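Local coordinates for putative hemin transport system, substrate-binding protein (Burkholderia cenocepacia J2315, PDB 5GIZ) that binds heme in the periplasm and probably delivers it to an ABC transporter in the inner membrane for uptake into the cell, at residues F20-A25 with T109-A114; G61-R66 with A88-T93; T161-A166 with P227-T232; D173-Y178 with P256-T261. One frame throughout, in Å; residues are numbered along the deposited sequence.

In the fold
Contacts 1 and 2 belong to the N-terminal lobe, built on the parallel sheet of strands 30-35, 6-11, 69-72 and 91-94; their centres are about 19 Å apart. Contact 2 falls wholly within the chain between the two segments of contact 1, and strand 91-94 leads on to helix 101-114. Contacts 3 and 4 lie in the other half, about 22 Å apart between centres; their segments alternate along the chain, and strand 162-166 is followed directly by helix 171-178. About 40 Å separates the centres of contacts 1 and 3. Helix 118-141, the long connecting helix of this binding-protein family, touches residues at both contact 1 and contact 4, consistent with two lobes held on a common support around the heme site.

Contact 1: F20-A25 with T109-A114; sequences FALGGA and TGVAQA
Leu22 reaches from helix 13-23 to Val111 and Ala112 on helix 101-114, and this one leucine supplies the first segment's whole share of the contact. The interaction is apolar throughout. The CD1 methyl of Leu22 does most of the touching, lying 3.8 Å from CG1 of Val111 and 3.9 Å from CA of Ala112, so one methyl sits against both a valine branch and the helix backbone. Both branches meet the alanine methyl, CD1 and CD2 of Leu22 each lying 4.1 Å from Ala112 CB. With CG turned anti to the carbonyl carbon (chi1 -65°), the forked end of Leu22 projects across the gap. Val111 meets it with the branch that stands anti to the backbone N (chi1 166°). The two side chains approach at a slant rather than end-on.

Hydrogen bonding stays within each segment. Gly24 N bonds to Phe20 O at 3.0 Å and Gly23 N reaches the same oxygen at 3.3 Å, after which Gly24 takes a positive phi of 80° and the chain turns off. On the other side, Gln113 N to Thr109 O, 2.9 Å, keeps the helix regular. A separation of 7.3 Å between Leu22 CA and Ala112 CA leaves the side chains to bridge the backbones.

Around this pair, Leu22 also packs on Ala120 and Leu124 of helix 118-141 and on Tyr30 of strand 30-35, while Val111 leans on Phe95. The contact therefore joins helices 13-23 and 101-114, with helix 118-141 packing against both and the edge strand 30-35 of the parallel sheet against helix 13-23.

Contact 2: G61-R66 with A88-T93; sequences GLLSLR and AGVTVT
Leu63 and Val90 pass alongside each other, their side chains running in opposite directions, and Ala88 lies beneath the fork of the leucine. The fork straddles the alanine methyl evenly: CD1 and CD2 of Leu63 are each 3.8 Å from Ala88 CB. CD2 alone goes further and meets Val90, at 3.6 Å from its CG2. Leu63 CG sits beside the backbone N, opposite the carbonyl carbon (chi1 -68°), which carries both methyls off the helix and over the other segment. The valine answers with CG2, the branch that is itself anti to its carbonyl carbon.

No hydrogen bond joins the segments, and the nearest CA atoms, of Leu63 and Ala88, are 8.1 Å apart, so the methyl groups alone make the bridge. Between the two touching residues of the second segment stands Gly89, whose positive phi of 94° closes a Schellman motif and swings the chain from helix 79-87 toward the sheet. In the last turn of helix 59-64, Ser64 OG reaches back to donate to Gly61 O at 2.7 Å, from 23° out of the carbonyl plane.

Val90 in addition touches Val70 and Val85. Strand 69-72, helix 79-87 and strand 91-94 form a beta-alpha-beta crossover between neighbouring parallel strands, and Leu63 of the preceding helix 59-64 packs at its helix-to-strand turn, an arrangement that belongs to the alpha/beta lobe of a periplasmic binding protein.

Contact 3: T161-A166 with P227-T232; sequences TQALVA and PGFGAT
Thr161, the residue just before strand 162-166, comes closest in backbone to Pro227 of an irregular loop, with their CA atoms 6.5 Å apart and no hydrogen bond across. Thr161 and the proline ring cross at about a right angle. CB of Thr161 lies 3.6 Å from Pro227 CD and 3.7 Å from its CG, so the branch point, rather than a methyl tip, bears on the ring; Thr161 CG2 stays slightly farther off, 4.1 Å from Pro227 CD.

The second touch is deeper. CB of Ala163 meets the edge of the Phe229 ring near its plane, at 4.1 Å from CZ. The ring is carried toward the strand because its CG is anti to the carbonyl carbon (chi1 -80°). The loop's return is held by Thr232 OG1, which donates to Phe229 O at 2.8 Å and also caps Gly235 N at the start of helix 233-237.

Around the phenyl ring stand Leu153 of strand 151-159, Leu194, and Leu199 of helix 196-202. Strand 162-166 itself runs antiparallel to strands 151-159 and 191-193, while Ala163 also touches His158, which contacts heme in a heme-bound structure of the protein; the loop between helices 220-225 and 233-237 thus packs against the mixed sheet.

Contact 4: D173-Y178 with P256-T261; sequences DAMIRY and PLAVTT. With SO4 (sulfate ion), chain C.
Val259 takes the central place in the packed part of this contact, with Met175 and Tyr178 of helix 171-178 closing on its two methyls. Its CG2 lies 3.6 Å from Met175 CE and 3.7 Å from Tyr178 CB, while CG1 rests 3.6 Å from the Tyr178 carbonyl O. Met175 starts beside the contact and then bends back at chi2 (-64°) and chi3 (-67°); that curl brings its CE onto Ala258 CB as well, at 3.8 Å. Phe251, Leu255 and Leu262 also touch the methionine, so the methionine and valine end is buried and almost entirely apolar, the Tyr178 carbonyl O being the polar atom that Val259 CG1 meets.

The axes of segments 173-178 and 256-261 cross at -67°, 9.4 Å apart at closest, joining helix 171-178, whose first residues Ala171 and Ala172 contact heme in another structure of the protein, to the C-terminal helix 255-269 of the binding-protein fold.

Toward solvent the contact opens and becomes polar. The Tyr178 ring leads away from Val259, stacks edge-to-face with Trp132, and its OH donates to sulfate O1 at 2.6 Å, in the ring plane. The same hydroxyl accepts from Val101 N, and Arg136 NH2 also binds the ion, which probably comes from the crystallisation liquor. Within helix 171-178 the exposed Arg177 reaches back to the buried Asp173 side-on: NE and NH2 each lie 2.8 Å from Asp173 OD2, while OD1 is held by Asn183 and Gln168.

Contact 1: F20-A25 with T109-A114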
loop_
_atom_site.group_PDB
_atom_site.type_symbol
_atom_site.label_atom_id
_atom_site.label_comp_id
_atom_site.label_asym_id
_atom_site.label_seq_id
_atom_site.Cartn_x
_atom_site.Cartn_y
_atom_site.Cartn_z
ATOM N N PHE A 20 -11.253 -4.697 9.012
ATOM C CA PHE A 20 -12.500 -5.130 8.426
ATOM C C PHE A 20 -12.440 -6.594 8.058
ATOM O O PHE A 20 -13.453 -7.251 8.157
ATOM C CB PHE A 20 -12.948 -4.223 7.255
ATOM C CG PHE A 20 -13.552 -2.915 7.700
ATOM C CD1 PHE A 20 -14.744 -2.869 8.361
ATOM C CD2 PHE A 20 -12.865 -1.753 7.526
ATOM C CE1 PHE A 20 -15.268 -1.653 8.810
ATOM C CE2 PHE A 20 -13.404 -0.540 7.904
ATOM C CZ PHE A 20 -14.562 -0.492 8.600
ATOM N N ALA A 21 -11.261 -7.112 7.659
ATOM C CA ALA A 21 -11.108 -8.502 7.216
ATOM C C ALA A 21 -11.296 -9.515 8.366
ATOM O O ALA A 21 -11.551 -10.683 8.123
ATOM C CB ALA A 21 -9.740 -8.690 6.565
ATOM N N LEU A 22 -11.146 -9.060 9.594
ATOM C CA LEU A 22 -11.339 -9.910 10.766
ATOM C C LEU A 22 -12.803 -10.173 11.084
ATOM O O LEU A 22 -13.102 -11.205 11.687
ATOM C CB LEU A 22 -10.644 -9.326 12.011
ATOM C CG LEU A 22 -9.115 -9.271 11.907
ATOM C CD1 LEU A 22 -8.541 -8.287 12.915
ATOM C CD2 LEU A 22 -8.539 -10.662 12.137
ATOM N N GLY A 23 -13.707 -9.276 10.708
ATOM C CA GLY A 23 -15.154 -9.551 10.845
ATOM C C GLY A 23 -16.060 -8.337 10.842
ATOM O O GLY A 23 -16.856 -8.159 11.759
ATOM N N GLY A 24 -15.946 -7.490 9.821
ATOM C CA GLY A 24 -16.912 -6.408 9.624
ATOM C C GLY A 24 -16.787 -5.137 10.451
ATOM O O GLY A 24 -15.874 -4.964 11.291
ATOM N N ALA A 25 -17.752 -4.251 10.211
ATOM C CA ALA A 25 -17.724 -2.865 10.698
ATOM C C ALA A 25 -17.808 -2.744 12.209
ATOM O O ALA A 25 -17.083 -1.919 12.828
ATOM C CB ALA A 25 -18.843 -2.065 10.038
ATOM N N THR A 109 -1.903 -10.303 13.049
ATOM C CA THR A 109 -1.916 -10.805 14.406
ATOM C C THR A 109 -1.971 -9.651 15.407
ATOM O O THR A 109 -2.627 -9.768 16.462
ATOM C CB THR A 109 -0.672 -11.707 14.689
ATOM O OG1 THR A 109 0.561 -11.002 14.516
ATOM C CG2 THR A 109 -0.729 -12.903 13.762
ATOM N N GLY A 110 -1.274 -8.554 15.105
ATOM C CA GLY A 110 -1.250 -7.365 15.961
ATOM C C GLY A 110 -2.595 -6.651 16.088
ATOM O O GLY A 110 -3.035 -6.256 17.167
ATOM N N VAL A 111 -3.260 -6.453 14.953
ATOM C CA VAL A 111 -4.552 -5.813 14.982
ATOM C C VAL A 111 -5.524 -6.782 15.713
ATOM O O VAL A 111 -6.285 -6.367 16.554
ATOM C CB VAL A 111 -5.043 -5.472 13.547
ATOM C CG1 VAL A 111 -6.535 -5.128 13.556
ATOM C CG2 VAL A 111 -4.194 -4.335 12.985
ATOM N N ALA A 112 -5.460 -8.096 15.423
ATOM C CA ALA A 112 -6.385 -9.023 16.089
ATOM C C ALA A 112 -6.177 -9.036 17.628
ATOM O O ALA A 112 -7.151 -9.096 18.406
ATOM C CB ALA A 112 -6.232 -10.429 15.520
ATOM N N GLN A 113 -4.919 -8.932 18.054
ATOM C CA GLN A 113 -4.607 -8.813 19.478
ATOM C C GLN A 113 -5.197 -7.541 20.076
ATOM O O GLN A 113 -5.854 -7.599 21.122
ATOM C CB GLN A 113 -3.099 -8.786 19.724
ATOM C CG GLN A 113 -2.707 -8.475 21.193
ATOM C CD GLN A 113 -3.178 -9.496 22.219
ATOM O OE1 GLN A 113 -3.451 -9.149 23.383
ATOM N NE2 GLN A 113 -3.253 -10.760 21.818
ATOM N N ALA A 114 -4.964 -6.396 19.410
ATOM C CA ALA A 114 -5.414 -5.102 19.919
ATOM C C ALA A 114 -6.925 -5.071 20.070
ATOM O O ALA A 114 -7.450 -4.424 20.984
ATOM C CB ALA A 114 -4.955 -3.975 19.012
#

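Contact 2: G61-R66 with A88-T93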
loop_
_atom_site.group_PDB
_atom_site.type_symbol
_atom_site.label_atom_id
_atom_site.label_comp_id
_atom_site.label_asym_id
_atom_site.label_seq_id
_atom_site.Cartn_x
_atom_site.Cartn_y
_atom_site.Cartn_z
ATOM N N GLY A 61 -10.332 16.627 15.585
ATOM C CA GLY A 61 -11.332 15.878 14.826
ATOM C C GLY A 61 -11.394 14.436 15.233
ATOM O O GLY A 61 -12.473 13.854 15.439
ATOM N N LEU A 62 -10.223 13.849 15.341
ATOM C CA LEU A 62 -10.101 12.474 15.798
ATOM C C LEU A 62 -10.713 12.292 17.183
ATOM O O LEU A 62 -11.557 11.410 17.410
ATOM C CB LEU A 62 -8.612 12.094 15.712
ATOM C CG LEU A 62 -8.274 10.628 15.941
ATOM C CD1 LEU A 62 -6.874 10.313 15.398
ATOM C CD2 LEU A 62 -8.329 10.237 17.427
ATOM N N LEU A 63 -10.345 13.156 18.123
ATOM C CA LEU A 63 -10.908 13.040 19.477
ATOM C C LEU A 63 -12.377 13.289 19.534
ATOM O O LEU A 63 -13.059 12.774 20.410
ATOM C CB LEU A 63 -10.175 13.967 20.476
ATOM C CG LEU A 63 -8.738 13.525 20.743
ATOM C CD1 LEU A 63 -7.949 14.628 21.422
ATOM C CD2 LEU A 63 -8.682 12.230 21.518
ATOM N N SER A 64 -12.906 14.104 18.622
ATOM C CA SER A 64 -14.342 14.353 18.619
ATOM C C SER A 64 -15.171 13.101 18.319
ATOM O O SER A 64 -16.376 13.064 18.618
ATOM C CB SER A 64 -14.708 15.457 17.621
ATOM O OG SER A 64 -14.774 15.007 16.290
ATOM N N LEU A 65 -14.521 12.073 17.767
ATOM C CA LEU A 65 -15.172 10.835 17.535
ATOM C C LEU A 65 -15.128 9.887 18.742
ATOM O O LEU A 65 -15.563 8.719 18.661
ATOM C CB LEU A 65 -14.615 10.155 16.280
ATOM C CG LEU A 65 -14.737 10.947 14.996
ATOM C CD1 LEU A 65 -14.061 10.186 13.865
ATOM C CD2 LEU A 65 -16.206 11.227 14.695
ATOM N N ARG A 66 -14.638 10.388 19.873
ATOM C CA ARG A 66 -14.622 9.618 21.126
ATOM C C ARG A 66 -14.027 8.218 21.022
ATOM O O ARG A 66 -14.641 7.233 21.400
ATOM C CB ARG A 66 -16.025 9.553 21.698
ATOM C CG ARG A 66 -16.627 10.931 21.912
ATOM C CD ARG A 66 -18.052 10.911 22.443
ATOM N NE ARG A 66 -18.926 10.391 21.426
ATOM C CZ ARG A 66 -19.418 9.163 21.380
ATOM N NH1 ARG A 66 -19.195 8.323 22.356
ATOM N NH2 ARG A 66 -20.140 8.814 20.335
ATOM N N ALA A 88 -4.874 12.922 25.742
ATOM C CA ALA A 88 -6.301 12.928 26.115
ATOM C C ALA A 88 -6.721 11.587 26.729
ATOM O O ALA A 88 -7.901 11.370 27.048
ATOM C CB ALA A 88 -7.165 13.219 24.894
ATOM N N GLY A 89 -5.781 10.672 26.851
ATOM C CA GLY A 89 -6.016 9.392 27.503
ATOM C C GLY A 89 -6.400 8.262 26.588
ATOM O O GLY A 89 -6.729 7.170 27.040
ATOM N N VAL A 90 -6.276 8.495 25.279
ATOM C CA VAL A 90 -6.626 7.473 24.289
ATOM C C VAL A 90 -5.399 6.593 24.055
ATOM O O VAL A 90 -4.298 7.097 23.866
ATOM C CB VAL A 90 -7.085 8.148 22.979
ATOM C CG1 VAL A 90 -7.435 7.106 21.927
ATOM C CG2 VAL A 90 -8.275 9.048 23.232
ATOM N N THR A 91 -5.617 5.292 24.045
ATOM C CA THR A 91 -4.601 4.313 23.709
ATOM C C THR A 91 -4.326 4.367 22.211
ATOM O O THR A 91 -5.236 4.282 21.387
ATOM C CB THR A 91 -5.036 2.876 24.096
ATOM O OG1 THR A 91 -5.230 2.850 25.534
ATOM C CG2 THR A 91 -3.978 1.794 23.673
ATOM N N VAL A 92 -3.057 4.463 21.853
ATOM C CA VAL A 92 -2.661 4.494 20.479
ATOM C C VAL A 92 -1.649 3.357 20.324
ATOM O O VAL A 92 -0.588 3.337 21.019
ATOM C CB VAL A 92 -2.007 5.820 20.078
ATOM C CG1 VAL A 92 -1.479 5.746 18.667
ATOM C CG2 VAL A 92 -2.941 7.007 20.256
ATOM N N THR A 93 -1.964 2.378 19.497
ATOM C CA THR A 93 -1.088 1.242 19.247
ATOM C C THR A 93 -0.577 1.398 17.838
ATOM O O THR A 93 -1.333 1.455 16.868
ATOM C CB THR A 93 -1.858 -0.050 19.486
ATOM O OG1 THR A 93 -2.327 -0.040 20.865
ATOM C CG2 THR A 93 -1.025 -1.281 19.197
#

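Contact 3: T161-A166 with P227-T232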
loop_
_atom_site.group_PDB
_atom_site.type_symbol
_atom_site.label_atom_id
_atom_site.label_comp_id
_atom_site.label_asym_id
_atom_site.label_seq_id
_atom_site.Cartn_x
_atom_site.Cartn_y
_atom_site.Cartn_z
ATOM N N THR A 161 7.266 18.217 -15.621
ATOM C CA THR A 161 7.785 17.176 -16.506
ATOM C C THR A 161 8.656 16.134 -15.786
ATOM O O THR A 161 9.181 15.234 -16.445
ATOM C CB THR A 161 8.624 17.773 -17.659
ATOM O OG1 THR A 161 9.777 18.469 -17.141
ATOM C CG2 THR A 161 7.774 18.716 -18.528
ATOM N N GLN A 162 8.818 16.242 -14.463
ATOM C CA GLN A 162 9.704 15.321 -13.720
ATOM C C GLN A 162 8.961 14.306 -12.876
ATOM O O GLN A 162 8.261 14.653 -11.943
ATOM C CB GLN A 162 10.701 16.082 -12.866
ATOM C CG GLN A 162 11.826 15.199 -12.381
ATOM C CD GLN A 162 13.020 16.010 -11.941
ATOM O OE1 GLN A 162 14.161 15.703 -12.304
ATOM N NE2 GLN A 162 12.766 17.040 -11.147
ATOM N N ALA A 163 9.219 13.018 -13.148
ATOM C CA ALA A 163 8.595 11.960 -12.378
ATOM C C ALA A 163 9.320 11.754 -11.062
ATOM O O ALA A 163 10.573 11.860 -11.010
ATOM C CB ALA A 163 8.643 10.657 -13.156
ATOM N N LEU A 164 8.568 11.422 -10.030
ATOM C CA LEU A 164 9.127 10.967 -8.745
ATOM C C LEU A 164 9.046 9.435 -8.738
ATOM O O LEU A 164 7.956 8.893 -8.914
ATOM C CB LEU A 164 8.309 11.568 -7.606
ATOM C CG LEU A 164 8.853 11.326 -6.203
ATOM C CD1 LEU A 164 10.048 12.231 -5.957
ATOM C CD2 LEU A 164 7.788 11.563 -5.154
ATOM N N VAL A 165 10.190 8.770 -8.536
ATOM C CA VAL A 165 10.283 7.323 -8.742
ATOM C C VAL A 165 10.818 6.597 -7.510
ATOM O O VAL A 165 11.519 7.186 -6.702
ATOM C CB VAL A 165 11.149 6.992 -9.975
ATOM C CG1 VAL A 165 10.525 7.619 -11.206
ATOM C CG2 VAL A 165 12.599 7.471 -9.775
ATOM N N ALA A 166 10.448 5.323 -7.373
ATOM C CA ALA A 166 10.786 4.511 -6.216
ATOM C C ALA A 166 12.125 3.786 -6.378
ATOM O O ALA A 166 12.367 3.094 -7.358
ATOM C CB ALA A 166 9.691 3.502 -5.964
ATOM N N PRO A 227 9.416 13.807 -20.648
ATOM C CA PRO A 227 10.757 13.834 -21.241
ATOM C C PRO A 227 11.562 12.624 -20.867
ATOM O O PRO A 227 11.633 12.253 -19.694
ATOM C CB PRO A 227 11.359 15.112 -20.658
ATOM C CG PRO A 227 10.195 16.022 -20.523
ATOM C CD PRO A 227 9.060 15.119 -20.093
ATOM N N GLY A 228 12.090 11.943 -21.890
ATOM C CA GLY A 228 12.963 10.824 -21.680
ATOM C C GLY A 228 12.253 9.485 -21.767
ATOM O O GLY A 228 12.931 8.488 -21.969
ATOM N N PHE A 229 10.932 9.448 -21.580
ATOM C CA PHE A 229 10.234 8.147 -21.501
ATOM C C PHE A 229 10.145 7.470 -22.828
ATOM O O PHE A 229 10.215 6.264 -22.839
ATOM C CB PHE A 229 8.818 8.245 -20.914
ATOM C CG PHE A 229 8.793 8.336 -19.407
ATOM C CD1 PHE A 229 9.507 9.322 -18.727
ATOM C CD2 PHE A 229 8.095 7.407 -18.683
ATOM C CE1 PHE A 229 9.502 9.368 -17.337
ATOM C CE2 PHE A 229 8.085 7.458 -17.306
ATOM C CZ PHE A 229 8.781 8.437 -16.635
ATOM N N GLY A 230 9.993 8.224 -23.917
ATOM C CA GLY A 230 9.927 7.610 -25.258
ATOM C C GLY A 230 11.127 6.777 -25.613
ATOM O O GLY A 230 10.961 5.679 -26.156
ATOM N N ALA A 231 12.315 7.263 -25.270
ATOM C CA ALA A 231 13.544 6.621 -25.635
ATOM C C ALA A 231 13.990 5.658 -24.561
ATOM O O ALA A 231 15.132 5.713 -24.093
ATOM C CB ALA A 231 14.624 7.662 -25.876
ATOM N N THR A 232 13.117 4.726 -24.225
ATOM C CA THR A 232 13.419 3.629 -23.312
ATOM C C THR A 232 12.746 2.407 -23.906
ATOM O O THR A 232 11.869 2.515 -24.766
ATOM C CB THR A 232 12.822 3.835 -21.900
ATOM O OG1 THR A 232 11.408 3.903 -21.998
ATOM C CG2 THR A 232 13.326 5.090 -21.247
#

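Contact 4: D173-Y178 with P256-T261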
loop_
_atom_site.group_PDB
_atom_site.type_symbol
_atom_site.label_atom_id
_atom_site.label_comp_id
_atom_site.label_asym_id
_atom_site.label_seq_id
_atom_site.Cartn_x
_atom_site.Cartn_y
_atom_site.Cartn_z
ATOM N N ASP A 173 9.247 -1.154 -4.690
ATOM C CA ASP A 173 10.406 -2.027 -4.910
ATOM C C ASP A 173 10.061 -3.482 -4.500
ATOM O O ASP A 173 10.314 -4.434 -5.206
ATOM C CB ASP A 173 11.600 -1.523 -4.095
ATOM C CG ASP A 173 12.842 -2.313 -4.351
ATOM O OD1 ASP A 173 13.562 -1.996 -5.317
ATOM O OD2 ASP A 173 13.076 -3.261 -3.572
ATOM N N ALA A 174 9.442 -3.628 -3.337
ATOM C CA ALA A 174 9.082 -4.936 -2.834
ATOM C C ALA A 174 8.048 -5.613 -3.730
ATOM O O ALA A 174 8.143 -6.777 -4.050
ATOM C CB ALA A 174 8.553 -4.831 -1.415
ATOM N N MET A 175 7.071 -4.844 -4.184
ATOM C CA MET A 175 6.026 -5.427 -5.025
ATOM C C MET A 175 6.536 -5.895 -6.396
ATOM O O MET A 175 6.220 -6.997 -6.865
ATOM C CB MET A 175 4.859 -4.488 -5.222
ATOM C CG MET A 175 4.081 -4.217 -3.961
ATOM S SD MET A 175 3.271 -5.665 -3.263
ATOM C CE MET A 175 2.038 -6.035 -4.521
ATOM N N ILE A 176 7.417 -5.096 -6.954
ATOM C CA ILE A 176 8.047 -5.406 -8.240
ATOM C C ILE A 176 8.823 -6.720 -8.092
ATOM O O ILE A 176 8.689 -7.630 -8.908
ATOM C CB ILE A 176 8.963 -4.281 -8.643
ATOM C CG1 ILE A 176 8.124 -3.093 -9.163
ATOM C CG2 ILE A 176 9.947 -4.720 -9.710
ATOM C CD1 ILE A 176 8.908 -1.830 -9.266
ATOM N N ARG A 177 9.604 -6.858 -7.008
ATOM C CA ARG A 177 10.311 -8.105 -6.785
ATOM C C ARG A 177 9.416 -9.288 -6.455
ATOM O O ARG A 177 9.649 -10.404 -6.973
ATOM C CB ARG A 177 11.321 -7.942 -5.676
ATOM C CG ARG A 177 12.500 -7.096 -6.139
ATOM C CD ARG A 177 13.557 -6.948 -5.027
ATOM N NE ARG A 177 13.106 -6.061 -3.970
ATOM C CZ ARG A 177 12.898 -6.380 -2.698
ATOM N NH1 ARG A 177 13.157 -7.604 -2.244
ATOM N NH2 ARG A 177 12.463 -5.432 -1.865
ATOM N N TYR A 178 8.335 -9.099 -5.697
ATOM C CA TYR A 178 7.420 -10.206 -5.461
ATOM C C TYR A 178 6.745 -10.731 -6.746
ATOM O O TYR A 178 6.393 -11.901 -6.848
ATOM C CB TYR A 178 6.336 -9.821 -4.452
ATOM C CG TYR A 178 6.791 -9.780 -3.009
ATOM C CD1 TYR A 178 7.569 -10.819 -2.468
ATOM C CD2 TYR A 178 6.373 -8.762 -2.149
ATOM C CE1 TYR A 178 7.913 -10.832 -1.132
ATOM C CE2 TYR A 178 6.722 -8.773 -0.830
ATOM C CZ TYR A 178 7.478 -9.812 -0.306
ATOM O OH TYR A 178 7.859 -9.826 1.058
ATOM N N PRO A 256 -1.537 -11.145 -1.359
ATOM C CA PRO A 256 -1.424 -12.252 -2.317
ATOM C C PRO A 256 -2.119 -11.943 -3.644
ATOM O O PRO A 256 -1.527 -12.175 -4.703
ATOM C CB PRO A 256 -2.061 -13.412 -1.588
ATOM C CG PRO A 256 -1.861 -13.072 -0.130
ATOM C CD PRO A 256 -2.146 -11.590 -0.088
ATOM N N LEU A 257 -3.289 -11.337 -3.580
ATOM C CA LEU A 257 -3.995 -10.935 -4.805
ATOM C C LEU A 257 -3.323 -9.811 -5.508
ATOM O O LEU A 257 -3.249 -9.798 -6.732
ATOM C CB LEU A 257 -5.434 -10.555 -4.470
ATOM C CG LEU A 257 -6.335 -10.195 -5.654
ATOM C CD1 LEU A 257 -6.516 -11.349 -6.605
ATOM C CD2 LEU A 257 -7.638 -9.666 -5.080
ATOM N N ALA A 258 -2.807 -8.844 -4.756
ATOM C CA ALA A 258 -2.070 -7.751 -5.350
ATOM C C ALA A 258 -0.823 -8.215 -6.116
ATOM O O ALA A 258 -0.554 -7.754 -7.222
ATOM C CB ALA A 258 -1.673 -6.745 -4.297
ATOM N N VAL A 259 -0.048 -9.106 -5.506
ATOM C CA VAL A 259 1.114 -9.674 -6.176
ATOM C C VAL A 259 0.676 -10.520 -7.410
ATOM O O VAL A 259 1.251 -10.363 -8.467
ATOM C CB VAL A 259 1.938 -10.486 -5.188
ATOM C CG1 VAL A 259 3.010 -11.313 -5.902
ATOM C CG2 VAL A 259 2.617 -9.587 -4.172
ATOM N N THR A 260 -0.368 -11.336 -7.304
ATOM C CA THR A 260 -0.839 -12.094 -8.441
ATOM C C THR A 260 -1.264 -11.145 -9.561
ATOM O O THR A 260 -0.999 -11.397 -10.744
ATOM C CB THR A 260 -2.018 -12.973 -8.003
ATOM O OG1 THR A 260 -1.559 -13.841 -6.971
ATOM C CG2 THR A 260 -2.526 -13.818 -9.137
ATOM N N THR A 261 -1.923 -10.051 -9.215
ATOM C CA THR A 261 -2.428 -9.120 -10.178
ATOM C C THR A 261 -1.337 -8.351 -10.851
ATOM O O THR A 261 -1.324 -8.216 -12.106
ATOM C CB THR A 261 -3.405 -8.128 -9.520
ATOM O OG1 THR A 261 -4.500 -8.878 -8.930
ATOM C CG2 THR A 261 -4.005 -7.125 -10.513
HETATM S S SO4 C . 10.652 -11.691 1.503
HETATM O O1 SO4 C . 9.340 -11.659 2.047
HETATM O O2 SO4 C . 11.673 -12.174 2.486
HETATM O O3 SO4 C . 10.712 -12.492 0.273
HETATM O O4 SO4 C . 11.167 -10.415 1.122
#